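Local structure of CDA peptide synthetase I (Streptomyces coelicolor, 5DU9) at residues R252-V255 / L256-A260; A265-A268 / R269-A273; E426-V429 / R430-E434; A440-V443 / D444-A447. The protein is a condensation domain, one of the building blocks of a modular peptide synthetase. The protein carries 1 engineered substitution. All blocks are in the same frame, centred on the assembly; numbering follows the deposited sequence.

Contact 1 (R252-V255 / L256-A260); sequences RTEV and LGRAA
The guanidinium group of Arg258 lies with one face over the backbone of Val255. Val255 CA sits 3.6 Å above the plane of the Arg258 guanidinium, not centred on the group, and the carbonyl carbon of Glu254 lies on that face as well. At the edge, in the plane, is a water. Arg258 NH2 is 3.5 Å from Val255 CB. Arg258 NH1 lies nearer Glu254, 3.8 Å from Glu254 CB. The bend of Arg258 at chi3 (-64°) folds the arginine back over the preceding turn, where its side chain crosses that of Val255 at about a right angle.

The Glu254 carboxylate and the guanidinium do not form a direct salt bridge. Glu254 OE1 and Arg258 NH1 are 4.3 Å apart, and the water joins them. It donates to Glu254 OE1 at 2.6 Å and accepts from Arg258 NH1 at 2.9 Å. The opposite charges probably still attract each other across it.

The backbone bonds join the same turn. Arg258 N binds Glu254 O at 3.2 Å, and Ala259 N binds Val255 O at 2.9 Å. Leu256 N donates to Thr253 O, an i to i+3 bond. The buried side of the turn carries Leu256 and Ala259, which touch Leu432 and Ala436 of helix 418-437. Such a water-bridged i to i+4 Glu-Arg pair fits the solvent-facing side of an amphipathic helix, here helix 250-263.

Contact 2 (A265-A268 / R269-A273); sequences AHWA and RVVIA
This is the first turn of helix 267-283, with His266 at the N-cap position. His266 O accepts from Arg269 N at 2.9 Å. Val270 N adds a weak second bond to the same oxygen. The regular i to i+4 pattern then takes over: Val271 N binds Trp267 O at 3.0 Å, and Ile272 N binds Ala268 O at 3.0 Å with a straighter N-H angle of 164°.

Trp267 and Val271 carry the main side-chain contact. They lie side by side and point the same way, one turn apart. With chi1 at 73°, Trp267 holds its indole alongside the valine. The contact is made by the six-membered ring, with Trp267 CE3 3.8 Å from Val271 CG2. The methyl approaches obliquely. The ring of His266 has Trp267 CD1 3.4 Å over one face.

On another side of the turn, Ala265 CB touches Arg269 CB at 4.2 Å. The bend of Arg269 at chi2 carries its guanidinium off from residues 265-268.

Trp267 and Val271 both pack on Val366 of strand 363-366 and Leu397 of strand 393-398. Arg269 lies against Met336 and Leu340 of helix 325-341. Val270 rests on Ala259 of helix 250-263, so this turn sits between two helices and the sheet.

Contact 3 (E426-V429 / R430-E434); sequences ERFV and RFLAE
Phe428 and Leu432 form the close-packed side of this turn of helix 418-437. The two side chains lie side by side, pointing the same way. Phe428 CZ is 3.9 Å from Leu432 CD2, while Leu432 CB lies over one face of the ring, near its margin. Phe428 CG is anti to the backbone N (chi1 162°), and the end of the ring swings along the helix to the leucine. The backbone bond beside them is short and straight: Leu432 N to Phe428 O is 2.8 Å, with an N-H angle of 172°. Phe428 also packs edge-to-face with Phe278 of helix 267-283.

The other side is polar and looser. A water donates to Arg427 O at 2.9 Å and accepts from Arg430 NE at 2.9 Å. Arg427 O also accepts from Phe431 N at 3.1 Å, so this oxygen has two donors. Glu426 OE2 is 5.6 Å from Arg430 NE, too far for a salt bridge. It makes a long, weak ion pair with Arg252 NH2 of helix 250-263.

The chemistry is thus divided round the helix: apolar contact holds the buried side, while a water and Thr450 O take up NE and NH2 of Arg430.

Contact 4 (A440-V443 / D444-A447); sequences AATV and DEVA
With chi1 at -54°, Thr442 puts its hydroxyl beside the backbone N. Glu445 has chi1 at -65° and is extended beyond CG, which carries its carboxylate back to Thr442. The two side chains cross at a slant, and Glu445 CD lies 3.8 Å from Thr442 CB.

The carboxylate does not bond the threonine directly. Two waters make the link. One accepts from Thr442 N at 2.9 Å and donates to Glu445 OE1 at 3.2 Å. The other lies 2.8 Å from Thr442 OG1 and donates to Glu445 OE2. Both carboxylate oxygens are therefore tied back to the same residue, which probably limits rotation of the group.

Asp444 turns its side chain the same way as Thr442, and the two run side by side. Asp444 has two deposited conformers, so a close approach of its carboxylate to the threonine methyl is doubtful. In one conformer Asp444 OD2 is bound to Gly322 N.

The backbone closes the turn. Glu445 N binds Thr442 O at 3.0 Å. Val446 N binds Val443 O at 3.2 Å and makes a weak second bond to Thr442 O. On the apolar side, Val446 CG2 meets Ala441 CB at 4.2 Å. Val446 also packs on Phe431 and Leu435 of helix 418-437, and its carbonyl oxygen accepts from Arg281 NE. Successive i to i+3 bonds of this kind mark a short 3-10 turn, here in the C-terminal segment that follows helix 418-437.

In the fold
Contacts 1, 2 and 3 are partly buried turns of three neighbouring helices, whereas contact 4 is a surface turn. Contact 1 touches both of the other helical turns: Ala259 CB meets Val270 CG1 at 4.1 Å, and Leu256 CD2 meets Leu432 CG at 3.8 Å. A weak ion pair, Arg252 with Glu426, also joins contacts 1 and 3. Contacts 2 and 3 barely meet. Contact 4 joins the group through contact 3, with Phe431 CE1 3.4 Å from Val446 CG1, but touches neither contact 1 nor contact 2. The ring-aliphatic pairs of contacts 2 and 3 pack against neighbouring elements. The bridging waters of contacts 1, 3 and 4 lie on polar sides.

Contact 1 (R252-V255 / L256-A260)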
loop_
_atom_site.group_PDB
_atom_site.type_symbol
_atom_site.label_atom_id
_atom_site.label_comp_id
_atom_site.label_asym_id
_atom_site.label_seq_id
_atom_site.Cartn_x
_atom_site.Cartn_y
_atom_site.Cartn_z
ATOM N N ARG A 252 4.803 3.452 -23.076
ATOM C CA ARG A 252 5.922 2.815 -22.387
ATOM C C ARG A 252 5.510 1.536 -21.650
ATOM O O ARG A 252 6.322 0.625 -21.507
ATOM C CB ARG A 252 6.568 3.788 -21.393
ATOM C CG ARG A 252 7.305 4.964 -22.044
ATOM C CD ARG A 252 8.225 5.682 -21.058
ATOM N NE ARG A 252 9.400 4.885 -20.710
ATOM C CZ ARG A 252 10.303 5.233 -19.796
ATOM N NH1 ARG A 252 10.175 6.372 -19.126
ATOM N NH2 ARG A 252 11.339 4.443 -19.551
ATOM N N THR A 253 4.256 1.461 -21.200
ATOM C CA THR A 253 3.826 0.387 -20.297
ATOM C C THR A 253 3.089 -0.766 -20.984
ATOM O O THR A 253 2.997 -1.860 -20.427
ATOM C CB THR A 253 2.910 0.935 -19.170
ATOM O OG1 THR A 253 1.698 1.460 -19.723
ATOM C CG2 THR A 253 3.616 2.036 -18.393
ATOM N N GLU A 254 2.564 -0.532 -22.181
ATOM C CA GLU A 254 1.839 -1.578 -22.903
ATOM C C GLU A 254 2.670 -2.846 -23.084
ATOM O O GLU A 254 2.124 -3.950 -23.110
ATOM C CB GLU A 254 1.385 -1.061 -24.272
ATOM C CG GLU A 254 0.119 -0.220 -24.217
ATOM C CD GLU A 254 -0.157 0.529 -25.512
ATOM O OE1 GLU A 254 0.638 0.402 -26.472
ATOM O OE2 GLU A 254 -1.176 1.250 -25.566
ATOM N N VAL A 255 3.986 -2.689 -23.204
ATOM C CA VAL A 255 4.868 -3.834 -23.411
ATOM C C VAL A 255 4.770 -4.838 -22.256
ATOM O O VAL A 255 4.961 -6.035 -22.459
ATOM C CB VAL A 255 6.336 -3.380 -23.598
ATOM C CG1 VAL A 255 6.881 -2.752 -22.323
ATOM C CG2 VAL A 255 7.211 -4.544 -24.052
ATOM N N LEU A 256 4.456 -4.356 -21.055
ATOM C CA LEU A 256 4.284 -5.239 -19.905
ATOM C C LEU A 256 3.088 -6.162 -20.109
ATOM O O LEU A 256 3.121 -7.334 -19.732
ATOM C CB LEU A 256 4.102 -4.428 -18.622
ATOM C CG LEU A 256 5.313 -3.630 -18.145
ATOM C CD1 LEU A 256 4.917 -2.742 -16.979
ATOM C CD2 LEU A 256 6.452 -4.555 -17.748
ATOM N N GLY A 257 2.034 -5.621 -20.711
ATOM C CA GLY A 257 0.861 -6.407 -21.046
ATOM C C GLY A 257 1.162 -7.455 -22.101
ATOM O O GLY A 257 0.645 -8.566 -22.038
ATOM N N ARG A 258 1.999 -7.105 -23.072
ATOM C CA ARG A 258 2.369 -8.045 -24.121
ATOM C C ARG A 258 3.233 -9.165 -23.553
ATOM O O ARG A 258 3.101 -10.324 -23.958
ATOM C CB ARG A 258 3.090 -7.324 -25.262
ATOM C CG ARG A 258 2.181 -6.391 -26.047
ATOM C CD ARG A 258 2.790 -5.982 -27.381
ATOM N NE ARG A 258 4.021 -5.206 -27.231
ATOM C CZ ARG A 258 4.068 -3.885 -27.068
ATOM N NH1 ARG A 258 2.951 -3.170 -27.004
ATOM N NH2 ARG A 258 5.242 -3.277 -26.956
ATOM N N ALA A 259 4.103 -8.833 -22.601
ATOM C CA ALA A 259 4.919 -9.861 -21.958
ATOM C C ALA A 259 4.037 -10.793 -21.139
ATOM O O ALA A 259 4.263 -11.995 -21.097
ATOM C CB ALA A 259 5.986 -9.228 -21.077
ATOM N N ALA A 260 3.032 -10.222 -20.484
ATOM C CA ALA A 260 2.074 -11.000 -19.718
ATOM C C ALA A 260 1.323 -11.975 -20.623
ATOM O O ALA A 260 1.206 -13.156 -20.308
ATOM C CB ALA A 260 1.102 -10.067 -19.001
HETATM O O HOH W 1 3.072 -0.268 -27.213
#

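Contact 2 (A265-A268 / R269-A273)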
loop_
_atom_site.group_PDB
_atom_site.type_symbol
_atom_site.label_atom_id
_atom_site.label_comp_id
_atom_site.label_asym_id
_atom_site.label_seq_id
_atom_site.Cartn_x
_atom_site.Cartn_y
_atom_site.Cartn_z
ATOM N N ALA A 265 1.588 -15.166 -17.760
ATOM C CA ALA A 265 1.599 -14.709 -16.375
ATOM C C ALA A 265 0.913 -13.360 -16.243
ATOM O O ALA A 265 0.991 -12.522 -17.138
ATOM C CB ALA A 265 3.030 -14.622 -15.858
ATOM N N HIS A 266 0.253 -13.141 -15.112
ATOM C CA HIS A 266 -0.346 -11.844 -14.828
ATOM C C HIS A 266 0.753 -10.781 -14.799
ATOM O O HIS A 266 1.876 -11.059 -14.382
ATOM C CB HIS A 266 -1.110 -11.899 -13.508
ATOM C CG HIS A 266 -1.786 -10.616 -13.146
ATOM N ND1 HIS A 266 -1.295 -9.762 -12.180
ATOM C CD2 HIS A 266 -2.918 -10.042 -13.616
ATOM C CE1 HIS A 266 -2.095 -8.717 -12.074
ATOM N NE2 HIS A 266 -3.089 -8.861 -12.934
ATOM N N TRP A 267 0.449 -9.569 -15.250
ATOM C CA TRP A 267 1.506 -8.582 -15.452
ATOM C C TRP A 267 2.233 -8.206 -14.162
ATOM O O TRP A 267 3.388 -7.808 -14.209
ATOM C CB TRP A 267 0.947 -7.323 -16.109
ATOM C CG TRP A 267 0.115 -6.477 -15.207
ATOM C CD1 TRP A 267 -1.192 -6.683 -14.862
ATOM C CD2 TRP A 267 0.524 -5.281 -14.540
ATOM N NE1 TRP A 267 -1.616 -5.688 -14.015
ATOM C CE2 TRP A 267 -0.582 -4.816 -13.802
ATOM C CE3 TRP A 267 1.720 -4.557 -14.495
ATOM C CZ2 TRP A 267 -0.529 -3.659 -13.030
ATOM C CZ3 TRP A 267 1.771 -3.409 -13.727
ATOM C CH2 TRP A 267 0.653 -2.973 -13.003
ATOM N N ALA A 268 1.579 -8.338 -13.012
ATOM C CA ALA A 268 2.252 -8.041 -11.741
ATOM C C ALA A 268 3.395 -9.028 -11.506
ATOM O O ALA A 268 4.426 -8.676 -10.925
ATOM C CB ALA A 268 1.261 -8.084 -10.582
ATOM N N ARG A 269 3.214 -10.263 -11.964
ATOM C CA ARG A 269 4.270 -11.273 -11.869
ATOM C C ARG A 269 5.444 -10.900 -12.771
ATOM O O ARG A 269 6.606 -11.143 -12.433
ATOM C CB ARG A 269 3.745 -12.662 -12.248
ATOM C CG ARG A 269 2.606 -13.167 -11.366
ATOM C CD ARG A 269 3.089 -13.445 -9.953
ATOM N NE ARG A 269 2.011 -13.903 -9.076
ATOM C CZ ARG A 269 1.627 -15.169 -8.943
ATOM N NH1 ARG A 269 2.203 -16.132 -9.650
ATOM N NH2 ARG A 269 0.636 -15.469 -8.112
ATOM N N VAL A 270 5.137 -10.320 -13.926
ATOM C CA VAL A 270 6.173 -9.853 -14.842
ATOM C C VAL A 270 6.988 -8.750 -14.169
ATOM O O VAL A 270 8.212 -8.709 -14.278
ATOM C CB VAL A 270 5.568 -9.339 -16.168
ATOM C CG1 VAL A 270 6.643 -8.727 -17.070
ATOM C CG2 VAL A 270 4.850 -10.471 -16.894
ATOM N N VAL A 271 6.310 -7.854 -13.463
ATOM C CA VAL A 271 7.005 -6.780 -12.760
ATOM C C VAL A 271 7.896 -7.335 -11.648
ATOM O O VAL A 271 9.045 -6.923 -11.505
ATOM C CB VAL A 271 6.001 -5.763 -12.184
ATOM C CG1 VAL A 271 6.693 -4.732 -11.301
ATOM C CG2 VAL A 271 5.267 -5.068 -13.314
ATOM N N ILE A 272 7.365 -8.260 -10.856
ATOM C CA ILE A 272 8.152 -8.870 -9.792
ATOM C C ILE A 272 9.387 -9.553 -10.382
ATOM O O ILE A 272 10.496 -9.398 -9.867
ATOM C CB ILE A 272 7.305 -9.878 -8.982
ATOM C CG1 ILE A 272 6.248 -9.130 -8.176
ATOM C CG2 ILE A 272 8.175 -10.687 -8.033
ATOM C CD1 ILE A 272 5.140 -10.017 -7.622
ATOM N N ALA A 273 9.201 -10.299 -11.466
ATOM C CA ALA A 273 10.330 -10.931 -12.147
ATOM C C ALA A 273 11.338 -9.885 -12.621
ATOM O O ALA A 273 12.549 -10.101 -12.560
ATOM C CB ALA A 273 9.841 -11.769 -13.320
#

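Contact 3 (E426-V429 / R430-E434)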
loop_
_atom_site.group_PDB
_atom_site.type_symbol
_atom_site.label_atom_id
_atom_site.label_comp_id
_atom_site.label_asym_id
_atom_site.label_seq_id
_atom_site.Cartn_x
_atom_site.Cartn_y
_atom_site.Cartn_z
ATOM N N GLU A 426 14.578 5.344 -12.880
ATOM C CA GLU A 426 14.664 5.422 -14.334
ATOM C C GLU A 426 15.452 4.235 -14.893
ATOM O O GLU A 426 15.075 3.653 -15.912
ATOM C CB GLU A 426 15.308 6.739 -14.770
ATOM C CG GLU A 426 15.413 6.907 -16.286
ATOM C CD GLU A 426 14.079 6.746 -16.992
ATOM O OE1 GLU A 426 13.157 7.544 -16.718
ATOM O OE2 GLU A 426 13.948 5.816 -17.817
ATOM N N ARG A 427 16.539 3.877 -14.214
ATOM C CA ARG A 427 17.352 2.733 -14.614
ATOM C C ARG A 427 16.543 1.444 -14.583
ATOM O O ARG A 427 16.619 0.620 -15.499
ATOM C CB ARG A 427 18.571 2.592 -13.704
ATOM C CG ARG A 427 19.566 1.547 -14.174
ATOM C CD ARG A 427 20.729 1.416 -13.209
ATOM N NE ARG A 427 21.386 2.698 -12.977
ATOM C CZ ARG A 427 22.124 2.984 -11.908
ATOM N NH1 ARG A 427 22.304 2.080 -10.953
ATOM N NH2 ARG A 427 22.679 4.182 -11.791
ATOM N N PHE A 428 15.767 1.268 -13.519
ATOM C CA PHE A 428 14.969 0.064 -13.374
ATOM C C PHE A 428 13.909 -0.039 -14.462
ATOM O O PHE A 428 13.753 -1.085 -15.083
ATOM C CB PHE A 428 14.293 0.017 -12.006
ATOM C CG PHE A 428 13.151 -0.946 -11.948
ATOM C CD1 PHE A 428 13.377 -2.310 -12.031
ATOM C CD2 PHE A 428 11.853 -0.494 -11.829
ATOM C CE1 PHE A 428 12.332 -3.199 -11.996
ATOM C CE2 PHE A 428 10.802 -1.384 -11.788
ATOM C CZ PHE A 428 11.044 -2.739 -11.873
ATOM N N VAL A 429 13.177 1.047 -14.695
ATOM C CA VAL A 429 12.097 1.014 -15.674
ATOM C C VAL A 429 12.641 0.738 -17.081
ATOM O O VAL A 429 11.995 0.042 -17.865
ATOM C CB VAL A 429 11.283 2.329 -15.671
ATOM C CG1 VAL A 429 10.312 2.378 -16.851
ATOM C CG2 VAL A 429 10.510 2.466 -14.366
ATOM N N ARG A 430 13.821 1.267 -17.399
ATOM C CA ARG A 430 14.429 1.011 -18.705
ATOM C C ARG A 430 14.776 -0.473 -18.854
ATOM O O ARG A 430 14.524 -1.080 -19.895
ATOM C CB ARG A 430 15.681 1.870 -18.909
ATOM C CG ARG A 430 16.431 1.560 -20.203
ATOM C CD ARG A 430 17.538 2.569 -20.484
ATOM N NE ARG A 430 18.398 2.788 -19.324
ATOM C CZ ARG A 430 19.528 3.489 -19.347
ATOM N NH1 ARG A 430 19.951 4.043 -20.476
ATOM N NH2 ARG A 430 20.240 3.631 -18.238
ATOM N N PHE A 431 15.350 -1.054 -17.806
ATOM C CA PHE A 431 15.713 -2.467 -17.822
ATOM C C PHE A 431 14.463 -3.344 -17.902
ATOM O O PHE A 431 14.404 -4.282 -18.699
ATOM C CB PHE A 431 16.540 -2.811 -16.579
ATOM C CG PHE A 431 17.198 -4.167 -16.630
ATOM C CD1 PHE A 431 18.131 -4.468 -17.609
ATOM C CD2 PHE A 431 16.900 -5.130 -15.679
ATOM C CE1 PHE A 431 18.747 -5.713 -17.646
ATOM C CE2 PHE A 431 17.513 -6.369 -15.712
ATOM C CZ PHE A 431 18.435 -6.659 -16.696
ATOM N N LEU A 432 13.465 -3.028 -17.078
ATOM C CA LEU A 432 12.184 -3.730 -17.092
ATOM C C LEU A 432 11.562 -3.750 -18.489
ATOM O O LEU A 432 11.111 -4.790 -18.959
ATOM C CB LEU A 432 11.219 -3.080 -16.095
ATOM C CG LEU A 432 9.780 -3.602 -16.067
ATOM C CD1 LEU A 432 9.741 -5.055 -15.631
ATOM C CD2 LEU A 432 8.907 -2.746 -15.157
ATOM N N ALA A 433 11.543 -2.598 -19.148
ATOM C CA ALA A 433 10.933 -2.482 -20.467
ATOM C C ALA A 433 11.686 -3.307 -21.508
ATOM O O ALA A 433 11.077 -3.888 -22.408
ATOM C CB ALA A 433 10.873 -1.024 -20.895
ATOM N N GLU A 434 13.011 -3.346 -21.390
ATOM C CA GLU A 434 13.841 -4.137 -22.292
ATOM C C GLU A 434 13.582 -5.636 -22.112
ATOM O O GLU A 434 13.493 -6.385 -23.086
ATOM C CB GLU A 434 15.320 -3.828 -22.059
ATOM C CG GLU A 434 16.266 -4.472 -23.063
ATOM C CD GLU A 434 16.184 -3.840 -24.442
ATOM O OE1 GLU A 434 15.767 -2.667 -24.543
ATOM O OE2 GLU A 434 16.536 -4.522 -25.428
HETATM O O HOH W 2 18.785 0.592 -17.456
#

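Contact 4 (A440-V443 / D444-A447)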
loop_
_atom_site.group_PDB
_atom_site.type_symbol
_atom_site.label_atom_id
_atom_site.label_comp_id
_atom_site.label_asym_id
_atom_site.label_seq_id
_atom_site.Cartn_x
_atom_site.Cartn_y
_atom_site.Cartn_z
ATOM N N ALA A 440 12.233 -14.007 -24.147
ATOM C CA ALA A 440 13.087 -15.137 -24.501
ATOM C C ALA A 440 14.566 -14.798 -24.342
ATOM O O ALA A 440 15.415 -15.688 -24.367
ATOM C CB ALA A 440 12.806 -15.586 -25.928
ATOM N N ALA A 441 14.873 -13.515 -24.186
ATOM C CA ALA A 441 16.257 -13.075 -24.066
ATOM C C ALA A 441 16.882 -13.578 -22.773
ATOM O O ALA A 441 16.212 -13.714 -21.756
ATOM C CB ALA A 441 16.341 -11.561 -24.132
ATOM N N THR A 442 18.180 -13.847 -22.832
ATOM C CA THR A 442 18.946 -14.287 -21.678
ATOM C C THR A 442 19.226 -13.096 -20.776
ATOM O O THR A 442 19.829 -12.119 -21.207
ATOM C CB THR A 442 20.273 -14.939 -22.116
ATOM O OG1 THR A 442 20.004 -15.980 -23.065
ATOM C CG2 THR A 442 21.019 -15.517 -20.924
ATOM N N VAL A 443 18.781 -13.176 -19.527
ATOM C CA VAL A 443 18.901 -12.055 -18.601
ATOM C C VAL A 443 20.349 -11.577 -18.442
ATOM O O VAL A 443 20.596 -10.371 -18.422
ATOM C CB VAL A 443 18.322 -12.416 -17.213
ATOM C CG1 VAL A 443 18.615 -11.327 -16.179
ATOM C CG2 VAL A 443 16.818 -12.639 -17.313
ATOM N N ASP A 444 21.307 -12.490 -18.326
ATOM C CA ASP A 444 22.680 -12.055 -18.075
ATOM C C ASP A 444 23.379 -11.591 -19.363
ATOM O O ASP A 444 24.581 -11.318 -19.347
ATOM C CB ASP A 444 23.488 -13.163 -17.367
ATOM C CG ASP A 444 23.686 -14.412 -18.212
ATOM O OD1 ASP A 444 23.511 -14.362 -19.444
ATOM O OD2 ASP A 444 24.046 -15.458 -17.628
ATOM N N GLU A 445 22.634 -11.505 -20.468
ATOM C CA GLU A 445 23.145 -10.894 -21.696
ATOM C C GLU A 445 22.459 -9.561 -21.990
ATOM O O GLU A 445 22.898 -8.813 -22.865
ATOM C CB GLU A 445 22.965 -11.840 -22.885
ATOM C CG GLU A 445 23.783 -13.118 -22.789
ATOM C CD GLU A 445 23.469 -14.094 -23.905
ATOM O OE1 GLU A 445 22.729 -13.714 -24.837
ATOM O OE2 GLU A 445 23.957 -15.242 -23.848
ATOM N N VAL A 446 21.388 -9.260 -21.263
ATOM C CA VAL A 446 20.694 -7.987 -21.440
ATOM C C VAL A 446 21.520 -6.868 -20.815
ATOM O O VAL A 446 21.908 -6.943 -19.649
ATOM C CB VAL A 446 19.281 -8.000 -20.812
ATOM C CG1 VAL A 446 18.609 -6.637 -20.954
ATOM C CG2 VAL A 446 18.421 -9.063 -21.458
ATOM N N ALA A 447 21.790 -5.828 -21.596
ATOM C CA ALA A 447 22.593 -4.714 -21.117
ATOM C C ALA A 447 21.844 -3.923 -20.053
ATOM O O ALA A 447 20.751 -3.410 -20.293
ATOM C CB ALA A 447 22.986 -3.807 -22.268
HETATM O O HOH W 3 19.608 -13.007 -25.223
HETATM O O HOH W 4 22.311 -17.124 -24.111
#